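Local coordinates for protein citrate synthase (Metallosphaera sedula, PDB 6ABX) that probably catalyses the condensation of oxaloacetate with acetyl-CoA and water to give citrate and CoA, a step of the tricarboxylic acid cycle, at residues T57-E60 against L61-K65; R160-P163 against S164-R167; E180-A183 against S184-A187; P321-F324 against P325-F328. One frame throughout, in Å; residues are numbered along the deposited sequence.

Contact 1. Residues T57-E60 against L61-K65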
loop_
_atom_site.group_PDB
_atom_site.type_symbol
_atom_site.label_atom_id
_atom_site.label_comp_id
_atom_site.label_asym_id
_atom_site.label_seq_id
_atom_site.Cartn_x
_atom_site.Cartn_y
_atom_site.Cartn_z
ATOM N N THR A 57 -33.096 6.086 4.715
ATOM C CA THR A 57 -34.269 6.936 4.951
ATOM C C THR A 57 -33.847 8.379 5.186
ATOM O O THR A 57 -32.697 8.696 5.329
ATOM C CB THR A 57 -35.075 6.432 6.152
ATOM O OG1 THR A 57 -34.253 6.625 7.296
ATOM C CG2 THR A 57 -35.453 4.983 6.005
ATOM N N ARG A 58 -34.833 9.280 5.175
ATOM C CA ARG A 58 -34.602 10.661 5.479
ATOM C C ARG A 58 -33.834 10.822 6.807
ATOM O O ARG A 58 -32.840 11.528 6.892
ATOM C CB ARG A 58 -35.963 11.377 5.472
ATOM C CG ARG A 58 -35.917 12.889 5.592
ATOM C CD ARG A 58 -37.358 13.411 5.383
ATOM N NE ARG A 58 -37.740 14.328 6.438
ATOM C CZ ARG A 58 -38.749 14.159 7.275
ATOM N NH1 ARG A 58 -39.726 13.311 6.995
ATOM N NH2 ARG A 58 -38.779 14.864 8.390
ATOM N N HIS A 59 -34.271 10.160 7.868
ATOM C CA HIS A 59 -33.614 10.264 9.166
ATOM C C HIS A 59 -32.197 9.674 9.124
ATOM O O HIS A 59 -31.284 10.254 9.703
ATOM C CB HIS A 59 -34.448 9.513 10.225
ATOM C CG HIS A 59 -33.825 9.441 11.585
ATOM N ND1 HIS A 59 -33.312 8.253 12.097
ATOM C CD2 HIS A 59 -33.665 10.371 12.564
ATOM C CE1 HIS A 59 -32.864 8.468 13.327
ATOM N NE2 HIS A 59 -33.072 9.751 13.629
ATOM N N GLU A 60 -32.029 8.514 8.470
ATOM C CA GLU A 60 -30.744 7.871 8.408
ATOM C C GLU A 60 -29.762 8.793 7.676
ATOM O O GLU A 60 -28.599 8.944 8.135
ATOM C CB GLU A 60 -30.805 6.525 7.704
ATOM C CG GLU A 60 -31.504 5.452 8.528
ATOM C CD GLU A 60 -31.803 4.191 7.761
ATOM O OE1 GLU A 60 -31.902 4.242 6.522
ATOM O OE2 GLU A 60 -31.896 3.137 8.404
ATOM N N LEU A 61 -30.238 9.449 6.617
ATOM C CA LEU A 61 -29.326 10.282 5.799
ATOM C C LEU A 61 -28.962 11.561 6.568
ATOM O O LEU A 61 -27.836 11.968 6.579
ATOM C CB LEU A 61 -29.934 10.606 4.449
ATOM C CG LEU A 61 -29.062 11.460 3.520
ATOM C CD1 LEU A 61 -27.675 10.861 3.316
ATOM C CD2 LEU A 61 -29.778 11.643 2.193
ATOM N N ASP A 62 -29.936 12.142 7.266
ATOM C CA ASP A 62 -29.701 13.331 8.100
ATOM C C ASP A 62 -28.638 13.051 9.176
ATOM O O ASP A 62 -27.724 13.824 9.371
ATOM C CB ASP A 62 -30.981 13.787 8.801
ATOM C CG ASP A 62 -30.778 15.145 9.450
ATOM O OD1 ASP A 62 -30.430 16.111 8.699
ATOM O OD2 ASP A 62 -30.887 15.217 10.688
ATOM N N ASP A 63 -28.761 11.924 9.881
ATOM C CA ASP A 63 -27.784 11.542 10.890
ATOM C C ASP A 63 -26.391 11.360 10.262
ATOM O O ASP A 63 -25.397 11.729 10.830
ATOM C CB ASP A 63 -28.182 10.254 11.625
ATOM C CG ASP A 63 -29.371 10.468 12.540
ATOM O OD1 ASP A 63 -29.805 11.633 12.661
ATOM O OD2 ASP A 63 -29.836 9.470 13.111
ATOM N N PHE A 64 -26.335 10.695 9.100
ATOM C CA PHE A 64 -25.094 10.307 8.436
ATOM C C PHE A 64 -24.395 11.551 7.900
ATOM O O PHE A 64 -23.137 11.646 8.043
ATOM C CB PHE A 64 -25.400 9.349 7.289
ATOM C CG PHE A 64 -24.210 8.880 6.501
ATOM C CD1 PHE A 64 -23.237 8.046 7.066
ATOM C CD2 PHE A 64 -24.061 9.286 5.197
ATOM C CE1 PHE A 64 -22.181 7.581 6.297
ATOM C CE2 PHE A 64 -22.985 8.855 4.444
ATOM C CZ PHE A 64 -22.054 7.995 4.993
ATOM N N LYS A 65 -25.175 12.470 7.325
ATOM C CA LYS A 65 -24.619 13.784 6.816
ATOM C C LYS A 65 -23.951 14.532 7.975
ATOM O O LYS A 65 -22.861 15.030 7.854
ATOM C CB LYS A 65 -25.706 14.677 6.212
ATOM C CG LYS A 65 -26.133 14.268 4.817
ATOM C CD LYS A 65 -27.451 14.921 4.434
ATOM C CE LYS A 65 -27.401 16.420 4.289
ATOM N NZ LYS A 65 -28.770 16.935 4.044
#
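Leu61 N donates to Thr57 O at 2.9 Å in the first turn of helix 58-69, the turn whose start is closed by a capping box of Thr57 and Glu60. Glu60 N gives its hydrogen to Thr57 OG1 at 3.1 Å, and in return Glu60 OE1 takes the Thr57 N hydrogen at 2.8 Å, on the anti side of the carboxylate and 27° out of its plane. With CG beside its own backbone N (chi1 -72°) and the chain extended beyond, the Glu60 carboxylate reaches back to the start of the helix. Glu60 O accepts from Phe64 N at 3.0 Å, continuing the helical bonding. Leu61 swings its branched end away from the turn, into packing with Glu44 of helix 43-52 and Ile367 of the second subunit. On the exposed side, His59 and Asp63 sit one turn apart. The Asp63 carboxylate lies over one face of the imidazole, offset toward its rim, with the two planes 72° apart. This is a touch across the ring, not a hydrogen bond: His59 NE2 addresses Asp63 OD2 at a poor angle, and the nearest approach is 3.2 Å, between His59 CE1 and Asp63 OD2.

Contact 2. Residues R160-P163 against S164-R167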
loop_
_atom_site.group_PDB
_atom_site.type_symbol
_atom_site.label_atom_id
_atom_site.label_comp_id
_atom_site.label_asym_id
_atom_site.label_seq_id
_atom_site.Cartn_x
_atom_site.Cartn_y
_atom_site.Cartn_z
ATOM N N ARG A 160 -18.910 30.578 -0.220
ATOM C CA ARG A 160 -19.820 29.504 -0.564
ATOM C C ARG A 160 -20.063 29.518 -2.062
ATOM O O ARG A 160 -20.122 30.577 -2.695
ATOM C CB ARG A 160 -21.110 29.576 0.259
ATOM C CG ARG A 160 -20.867 29.214 1.714
ATOM C CD ARG A 160 -22.068 29.384 2.604
ATOM N NE ARG A 160 -21.768 29.230 4.028
ATOM C CZ ARG A 160 -22.708 29.261 4.978
ATOM N NH1 ARG A 160 -23.950 29.579 4.642
ATOM N NH2 ARG A 160 -22.425 28.952 6.235
ATOM N N PRO A 161 -20.088 28.325 -2.692
ATOM C CA PRO A 161 -20.270 28.234 -4.129
ATOM C C PRO A 161 -21.722 28.389 -4.573
ATOM O O PRO A 161 -22.629 28.180 -3.746
ATOM C CB PRO A 161 -19.810 26.780 -4.407
ATOM C CG PRO A 161 -20.237 26.037 -3.170
ATOM C CD PRO A 161 -19.890 27.001 -2.048
ATOM N N SER A 162 -21.917 28.521 -5.890
ATOM C CA SER A 162 -23.256 28.420 -6.488
ATOM C C SER A 162 -23.782 26.998 -6.367
ATOM O O SER A 162 -22.995 26.043 -6.396
ATOM C CB SER A 162 -23.244 28.838 -7.933
ATOM O OG SER A 162 -22.531 27.903 -8.734
ATOM N N PRO A 163 -25.107 26.805 -6.198
ATOM C CA PRO A 163 -25.704 25.466 -6.242
ATOM C C PRO A 163 -25.391 24.643 -7.511
ATOM O O PRO A 163 -25.252 23.391 -7.402
ATOM C CB PRO A 163 -27.218 25.740 -6.110
ATOM C CG PRO A 163 -27.262 27.045 -5.317
ATOM C CD PRO A 163 -26.097 27.846 -5.863
ATOM N N SER A 164 -25.250 25.296 -8.670
ATOM C CA SER A 164 -24.884 24.580 -9.922
ATOM C C SER A 164 -23.441 24.073 -9.834
ATOM O O SER A 164 -23.179 22.954 -10.220
ATOM C CB SER A 164 -25.100 25.395 -11.178
ATOM O OG SER A 164 -24.336 26.583 -11.132
ATOM N N ASP A 165 -22.500 24.878 -9.332
ATOM C CA ASP A 165 -21.118 24.394 -9.144
ATOM C C ASP A 165 -21.122 23.219 -8.162
ATOM O O ASP A 165 -20.446 22.207 -8.388
ATOM C CB ASP A 165 -20.142 25.502 -8.719
ATOM C CG ASP A 165 -19.613 26.370 -9.856
ATOM O OD1 ASP A 165 -19.967 26.097 -11.020
ATOM O OD2 ASP A 165 -18.779 27.263 -9.571
ATOM N N THR A 166 -21.831 23.363 -7.050
ATOM C CA THR A 166 -21.884 22.299 -6.069
ATOM C C THR A 166 -22.374 21.001 -6.712
ATOM O O THR A 166 -21.802 19.933 -6.442
ATOM C CB THR A 166 -22.785 22.653 -4.892
ATOM O OG1 THR A 166 -22.156 23.825 -4.358
ATOM C CG2 THR A 166 -22.906 21.535 -3.887
ATOM N N ARG A 167 -23.472 21.077 -7.470
ATOM C CA ARG A 167 -24.044 19.908 -8.061
ATOM C C ARG A 167 -23.058 19.204 -8.995
ATOM O O ARG A 167 -22.945 17.964 -8.994
ATOM C CB ARG A 167 -25.281 20.290 -8.879
ATOM C CG ARG A 167 -25.993 19.097 -9.476
ATOM C CD ARG A 167 -26.729 18.377 -8.380
ATOM N NE ARG A 167 -27.544 17.292 -8.891
ATOM C CZ ARG A 167 -28.803 17.426 -9.312
ATOM N NH1 ARG A 167 -29.352 18.630 -9.442
ATOM N NH2 ARG A 167 -29.517 16.339 -9.566
HETATM O O HOH W 1 -19.388 28.840 -7.517
#
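Thr166 OG1 comes within 3.2 Å of Pro161 CG, five residues back. The same hydroxyl sits 3.1 Å from Ser162 O and may donate to it, although its proton has another acceptor within reach. Ser162 O is in any case satisfied by Thr166 N, 3.0 Å away and nearly in line with the carbonyl. The chi1 of Thr166 (-60°) brings OG1 beside the residue's own backbone N, which turns both polar groups toward that one carbonyl oxygen. A further backbone bond, from Arg167 N to Pro163 O at 2.9 Å, carries on the helical pattern. Together these bonds start helix 163-174, with Ser162 as its N-cap: Ser162 OG accepts from Asp165 N at 3.1 Å, with an N-H...O angle of 160°. Pro163 occupies the first helical position, where its lack of an N-H costs no helical bond. A capping box would have the Asp165 carboxylate accept directly from Ser162 N; here a water takes the middle place, receiving the Ser162 N hydrogen at 3.0 Å and donating to Asp165 OD2 at 2.7 Å. That carboxylate oxygen also forms a salt bridge with Arg157, and through it ties the cap to helix 148-157. Ser164 OG stands 3.3 Å from Ser162 OG. Pro161 packs on Glu150 and Leu153 of helix 148-157, and Asp165 also touches Leu153.

Contact 3. Residues E180-A183 against S184-A187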
loop_
_atom_site.group_PDB
_atom_site.type_symbol
_atom_site.label_atom_id
_atom_site.label_comp_id
_atom_site.label_asym_id
_atom_site.label_seq_id
_atom_site.Cartn_x
_atom_site.Cartn_y
_atom_site.Cartn_z
ATOM N N GLU A 180 -15.000 -1.352 -9.013
ATOM C CA GLU A 180 -14.750 -2.800 -8.898
ATOM C C GLU A 180 -13.212 -2.946 -8.691
ATOM O O GLU A 180 -12.552 -2.259 -7.857
ATOM C CB GLU A 180 -15.475 -3.458 -10.100
ATOM C CG GLU A 180 -16.150 -4.831 -9.822
ATOM C CD GLU A 180 -16.970 -5.571 -10.898
ATOM O OE1 GLU A 180 -17.328 -4.966 -11.937
ATOM O OE2 GLU A 180 -17.312 -6.813 -10.691
ATOM N N MET A 181 -12.540 -3.792 -9.462
ATOM C CA MET A 181 -11.260 -4.311 -9.062
ATOM C C MET A 181 -9.949 -3.732 -9.690
ATOM O O MET A 181 -9.016 -4.422 -10.018
ATOM C CB MET A 181 -11.273 -5.773 -9.472
ATOM C CG MET A 181 -10.197 -6.429 -8.867
ATOM S SD MET A 181 -9.824 -5.781 -7.245
ATOM C CE MET A 181 -11.342 -6.185 -6.315
ATOM N N ASN A 182 -9.735 -2.479 -9.654
ATOM C CA ASN A 182 -8.597 -1.939 -10.330
ATOM C C ASN A 182 -7.342 -2.182 -9.455
ATOM O O ASN A 182 -7.444 -2.677 -8.310
ATOM C CB ASN A 182 -8.918 -0.467 -10.524
ATOM C CG ASN A 182 -9.601 0.127 -9.319
ATOM O OD1 ASN A 182 -8.987 0.380 -8.287
ATOM N ND2 ASN A 182 -10.923 0.284 -9.384
ATOM N N ALA A 183 -6.198 -1.727 -9.926
ATOM C CA ALA A 183 -4.920 -1.919 -9.218
ATOM C C ALA A 183 -4.948 -1.328 -7.806
ATOM O O ALA A 183 -4.359 -1.894 -6.909
ATOM C CB ALA A 183 -3.796 -1.308 -10.004
ATOM N N SER A 184 -5.522 -0.137 -7.604
ATOM C CA SER A 184 -5.546 0.465 -6.277
ATOM C C SER A 184 -6.445 -0.324 -5.314
ATOM O O SER A 184 -6.051 -0.519 -4.149
ATOM C CB SER A 184 -5.878 1.944 -6.289
ATOM O OG SER A 184 -7.191 2.206 -6.801
ATOM N N THR A 185 -7.618 -0.748 -5.770
ATOM C CA THR A 185 -8.469 -1.577 -4.924
ATOM C C THR A 185 -7.738 -2.887 -4.596
ATOM O O THR A 185 -7.794 -3.307 -3.425
ATOM C CB THR A 185 -9.827 -1.809 -5.602
ATOM O OG1 THR A 185 -10.402 -0.515 -5.823
ATOM C CG2 THR A 185 -10.725 -2.719 -4.804
ATOM N N MET A 186 -7.020 -3.454 -5.552
ATOM C CA MET A 186 -6.248 -4.670 -5.282
ATOM C C MET A 186 -5.179 -4.389 -4.196
ATOM O O MET A 186 -4.944 -5.198 -3.313
ATOM C CB MET A 186 -5.628 -5.240 -6.559
ATOM C CG MET A 186 -4.774 -6.482 -6.367
ATOM S SD MET A 186 -5.781 -7.799 -5.712
ATOM C CE MET A 186 -4.612 -9.154 -5.828
ATOM N N ALA A 187 -4.485 -3.262 -4.252
ATOM C CA ALA A 187 -3.456 -2.948 -3.234
ATOM C C ALA A 187 -4.086 -2.917 -1.846
ATOM O O ALA A 187 -3.552 -3.469 -0.896
ATOM C CB ALA A 187 -2.786 -1.641 -3.559
HETATM O O HOH W 2 -12.797 0.239 -6.987
#
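Asn182 OD1 takes three hydrogens from the two residues that follow Ala183. Thr185 N reaches it at 3.1 Å, the N-cap bond of helix 183-192; Ser184 OG and Thr185 OG1 both donate at 3.0 Å, the threonine hydroxyl from above the carbonyl plane, 41° out of it. A chi1 of 40°, with CG between the backbone N and the carbonyl carbon, folds the amide back over the helix start. Its other end is held as well: Asn182 ND2 donates at 3.0 Å to a water that in turn donates to Glu180 O and to Thr185 OG1. With an alanine at Asn182, Thr185 N would probably lose its cap, both hydroxyls their shared acceptor, and the water its amide donor. Asn182 belongs to the oxaloacetate site, and a bound citrate lies about 3 Å from its side chain at the nearest atoms, so the cap probably helps hold the amide in place beside the ligand. Ser184 OG is further tied to His214 and Trp336. Met181 curls so that CE meets Thr185 CG2 at 3.8 Å. Outward, helix 324-343 meets Asn182 and Thr185, helix 198-209 backs Ser184 and Ala187, and strand 11-15 covers Met181 and Met186.

Contact 4. Residues P321-F324 against P325-F328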
loop_
_atom_site.group_PDB
_atom_site.type_symbol
_atom_site.label_atom_id
_atom_site.label_comp_id
_atom_site.label_asym_id
_atom_site.label_seq_id
_atom_site.Cartn_x
_atom_site.Cartn_y
_atom_site.Cartn_z
ATOM N N PRO A 321 -4.560 21.360 -11.804
ATOM C CA PRO A 321 -4.472 20.050 -12.423
ATOM C C PRO A 321 -3.697 18.980 -11.656
ATOM O O PRO A 321 -4.142 17.824 -11.626
ATOM C CB PRO A 321 -3.762 20.349 -13.748
ATOM C CG PRO A 321 -4.241 21.721 -14.080
ATOM C CD PRO A 321 -4.233 22.436 -12.752
ATOM N N ASP A 322 -2.606 19.327 -10.978
ATOM C CA ASP A 322 -1.879 18.230 -10.449
ATOM C C ASP A 322 -2.499 17.765 -9.112
ATOM O O ASP A 322 -2.019 16.791 -8.557
ATOM C CB ASP A 322 -0.402 18.528 -10.323
ATOM C CG ASP A 322 -0.143 19.488 -9.204
ATOM O OD1 ASP A 322 -1.101 20.167 -8.826
ATOM O OD2 ASP A 322 1.030 19.557 -8.746
ATOM N N LEU A 323 -3.536 18.449 -8.615
ATOM C CA LEU A 323 -4.304 17.899 -7.465
ATOM C C LEU A 323 -5.311 16.854 -7.932
ATOM O O LEU A 323 -5.950 16.173 -7.051
ATOM C CB LEU A 323 -4.992 19.047 -6.735
ATOM C CG LEU A 323 -4.033 19.972 -6.004
ATOM C CD1 LEU A 323 -4.792 20.975 -5.169
ATOM C CD2 LEU A 323 -3.097 19.177 -5.105
ATOM N N PHE A 324 -5.544 16.694 -9.246
ATOM C CA PHE A 324 -6.661 15.828 -9.674
ATOM C C PHE A 324 -6.547 14.400 -9.112
ATOM O O PHE A 324 -7.564 13.851 -8.672
ATOM C CB PHE A 324 -6.842 15.741 -11.196
ATOM C CG PHE A 324 -7.916 14.721 -11.536
ATOM C CD1 PHE A 324 -9.195 14.840 -10.993
ATOM C CD2 PHE A 324 -7.621 13.555 -12.227
ATOM C CE1 PHE A 324 -10.163 13.869 -11.215
ATOM C CE2 PHE A 324 -8.597 12.601 -12.461
ATOM C CZ PHE A 324 -9.863 12.748 -11.948
ATOM N N PRO A 325 -5.366 13.741 -9.063
ATOM C CA PRO A 325 -5.286 12.394 -8.501
ATOM C C PRO A 325 -5.719 12.342 -7.027
ATOM O O PRO A 325 -6.324 11.332 -6.565
ATOM C CB PRO A 325 -3.812 11.989 -8.607
ATOM C CG PRO A 325 -3.254 12.913 -9.708
ATOM C CD PRO A 325 -4.118 14.149 -9.768
ATOM N N THR A 326 -5.488 13.443 -6.310
ATOM C CA THR A 326 -5.909 13.467 -4.881
ATOM C C THR A 326 -7.442 13.486 -4.816
ATOM O O THR A 326 -8.048 12.918 -3.837
ATOM C CB THR A 326 -5.252 14.545 -4.020
ATOM O OG1 THR A 326 -5.697 15.851 -4.392
ATOM C CG2 THR A 326 -3.737 14.484 -4.061
ATOM N N ILE A 327 -8.055 14.271 -5.702
ATOM C CA ILE A 327 -9.505 14.400 -5.725
ATOM C C ILE A 327 -10.131 13.033 -6.059
ATOM O O ILE A 327 -11.156 12.603 -5.438
ATOM C CB ILE A 327 -9.915 15.520 -6.695
ATOM C CG1 ILE A 327 -9.346 16.858 -6.245
ATOM C CG2 ILE A 327 -11.423 15.606 -6.801
ATOM C CD1 ILE A 327 -9.411 17.892 -7.334
ATOM N N PHE A 328 -9.552 12.350 -7.055
ATOM C CA PHE A 328 -9.942 10.958 -7.335
ATOM C C PHE A 328 -9.932 10.139 -6.038
ATOM O O PHE A 328 -10.917 9.470 -5.700
ATOM C CB PHE A 328 -9.029 10.436 -8.433
ATOM C CG PHE A 328 -9.382 9.129 -9.086
ATOM C CD1 PHE A 328 -9.641 7.992 -8.340
ATOM C CD2 PHE A 328 -9.426 9.034 -10.469
ATOM C CE1 PHE A 328 -9.953 6.787 -8.963
ATOM C CE2 PHE A 328 -9.718 7.815 -11.085
ATOM C CZ PHE A 328 -9.977 6.697 -10.325
#
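Phe324 and Phe328, one helical turn apart, lean together, with Phe324 CZ approaching the edge of the Phe328 ring near its plane, 4.0 Å from CD2. Phe324 owes this reach to its chi1 of 174°, which carries the ring clear of the backbone N. At its root, Phe324 CB rests 3.5 Å from Pro325 CD. The same corner of the proline ring fits against the preceding 3-10 turn, where Pro325 CD lies 3.6 Å from Asp322 O; a residue without an N-H thus fills a place in the first turn. Ile327 CB lies 4.4 Å from Phe324 CD1, a loose apolar contact, and the side chain continues onto Phe314 and Phe319. Leu323 points elsewhere, into the hollow lined by Pro91, Ile130 and Gln131 of two other helices. Leu323 O is gripped by Ile327 N at 3.1 Å and by Thr326 OG1 at 2.7 Å, the hydroxyl lying in the carbonyl plane on a lone pair; Thr326 N adds a weak bond. Replacing Thr326 by valine would probably leave that lone pair of Leu323 O without its hydroxyl donor. The whole forms the start of helix 324-343, entered from a 3-10 turn, and its aromatic end borders the citrate site: Phe328 lies about 4 Å, at nearest atoms, from bound citrate and from the oxaloacetate-binding Arg332.

Overall arrangement
All four contacts form the first turn of a helix, and none touches another. Contacts 1 and 2 lie toward the outside: the first is partly buried beside the second subunit, the other is at the surface, and both cap with a hydroxyl, helped by a carboxylate, which in contact 2 acts through a water. Contacts 3 and 4 are buried. Contact 3 also meets the second subunit, but it caps through an asparagine amide, whereas contact 4 relies on aromatic packing and a threonine hydroxyl with no other chain touching it. These two come within about 6 Å at nearest atoms and share the citrate site; helix 324-343, which contact 4 begins, also packs on contact 3.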